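Local coordinates for protein PTS system, IIA component (Enterococcus faecalis, PDB 3BED) that probably serves as the IIA component of a mannose/sorbose-type phosphotransferase system, relaying a phosphoryl group during sugar uptake, at residues Gly14-Ala17 against Glu18-Ala22. Residues are numbered along the deposited sequence; the frame is centred on the assembly and turned at random. Where two conformers were deposited one is given.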
loop_
_atom_site.group_PDB
_atom_site.type_symbol
_atom_site.label_atom_id
_atom_site.label_comp_id
_atom_site.label_asym_id
_atom_site.label_seq_id
_atom_site.Cartn_x
_atom_site.Cartn_y
_atom_site.Cartn_z
ATOM N N GLY A 14 -9.388 2.469 -7.894
ATOM C CA GLY A 14 -10.346 2.418 -6.801
ATOM C C GLY A 14 -9.943 3.402 -5.689
ATOM O O GLY A 14 -9.358 4.476 -5.950
ATOM N N ARG A 15 -10.271 3.022 -4.461
ATOM C CA ARG A 15 -10.193 3.962 -3.309
ATOM C C ARG A 15 -9.014 3.639 -2.419
ATOM O O ARG A 15 -8.950 4.114 -1.307
ATOM C CB ARG A 15 -11.481 3.929 -2.472
ATOM C CG ARG A 15 -12.763 4.398 -3.173
ATOM C CD ARG A 15 -13.974 4.212 -2.229
ATOM N NE ARG A 15 -14.009 5.174 -1.117
ATOM C CZ ARG A 15 -13.727 4.936 0.170
ATOM N NH1 ARG A 15 -13.365 3.741 0.608
ATOM N NH2 ARG A 15 -13.814 5.922 1.043
HETATM N N MSE A 16 -8.049 2.859 -2.924
HETATM C CA MSE A 16 -6.907 2.533 -2.103
HETATM C C MSE A 16 -6.117 3.804 -1.669
HETATM O O MSE A 16 -5.667 3.919 -0.503
HETATM C CB MSE A 16 -5.983 1.577 -2.873
HETATM C CG MSE A 16 -4.733 1.219 -2.114
HETATM SE SE MSE A 16 -3.579 0.167 -3.276
HETATM C CE MSE A 16 -2.168 -0.280 -1.975
ATOM N N ALA A 17 -5.900 4.721 -2.619
ATOM C CA ALA A 17 -5.127 5.935 -2.290
ATOM C C ALA A 17 -5.903 6.735 -1.249
ATOM O O ALA A 17 -5.325 7.244 -0.287
ATOM C CB ALA A 17 -4.885 6.802 -3.524
ATOM N N GLU A 18 -7.214 6.874 -1.462
ATOM C CA GLU A 18 -8.069 7.616 -0.540
ATOM C C GLU A 18 -7.889 7.103 0.886
ATOM O O GLU A 18 -7.687 7.870 1.814
ATOM C CB GLU A 18 -9.522 7.429 -0.958
ATOM C CG GLU A 18 -10.514 8.098 -0.083
ATOM C CD GLU A 18 -11.824 8.255 -0.809
ATOM O OE1 GLU A 18 -12.547 7.249 -0.943
ATOM O OE2 GLU A 18 -12.122 9.376 -1.259
ATOM N N GLU A 19 -7.984 5.778 1.052
ATOM C CA GLU A 19 -7.894 5.230 2.402
ATOM C C GLU A 19 -6.465 5.238 2.932
ATOM O O GLU A 19 -6.263 5.256 4.133
ATOM C CB GLU A 19 -8.483 3.796 2.461
ATOM C CG GLU A 19 -9.994 3.786 2.163
ATOM C CD GLU A 19 -10.814 4.524 3.223
ATOM O OE1 GLU A 19 -10.277 4.857 4.324
ATOM O OE2 GLU A 19 -12.007 4.801 2.936
ATOM N N THR A 20 -5.487 5.194 2.027
ATOM C CA THR A 20 -4.093 5.339 2.454
ATOM C C THR A 20 -3.889 6.711 3.111
ATOM O O THR A 20 -3.244 6.798 4.176
ATOM C CB THR A 20 -3.120 5.128 1.286
ATOM O OG1 THR A 20 -3.342 3.827 0.730
ATOM C CG2 THR A 20 -1.684 5.171 1.781
ATOM N N LEU A 21 -4.412 7.771 2.477
ATOM C CA LEU A 21 -4.334 9.097 3.096
ATOM C C LEU A 21 -5.047 9.130 4.459
ATOM O O LEU A 21 -4.521 9.665 5.415
ATOM C CB LEU A 21 -4.908 10.178 2.164
ATOM C CG LEU A 21 -4.848 11.604 2.716
ATOM C CD1 LEU A 21 -3.418 12.031 3.025
ATOM C CD2 LEU A 21 -5.546 12.593 1.760
ATOM N N ALA A 22 -6.255 8.569 4.520
ATOM C CA ALA A 22 -7.028 8.566 5.791
ATOM C C ALA A 22 -6.241 7.886 6.894
ATOM O O ALA A 22 -6.126 8.417 7.990
ATOM C CB ALA A 22 -8.367 7.886 5.593
HETATM O O HOH W 1 -8.151 6.469 -4.160
#
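R15 turns its guanidinium back over the first turn of helix 16-28 and meets both E18 and E19. The end of the group takes E19: NH1 and NH2 converge on OE2 in two bent bonds (N-H...O about 130°), the NH2 to OE2 distance being 2.8 Å, with OE2 tilted from the guanidinium plane. OE2 receives them on its anti side, away from OE1. E18 comes instead over one guanidinium face, in a salt bridge with OE1 2.5 Å from NE of R15; E18 has a second conformer, so this closeness is less certain than the grip on E19. A bend at chi3 (72°) swings the arginine tip back toward the two acids. R15 is also the N-cap, its backbone O accepting E19 N at 3.0 Å, where the loop after strand 7-13 enters the crossover helix of a beta-alpha-beta unit that returns to strand 35-39 of the parallel sheet. In the next residue, M16 O accepts both T20 N and T20 OG1, from opposite faces of its carbonyl plane, with OG1 at 2.6 Å. A water bridges G14 O and E18 N, 2.9 Å from each. A17 and L21 pack on L10, while R15 NH1 also salt-bridges E19 of the second subunit, whose T20 packs on M16.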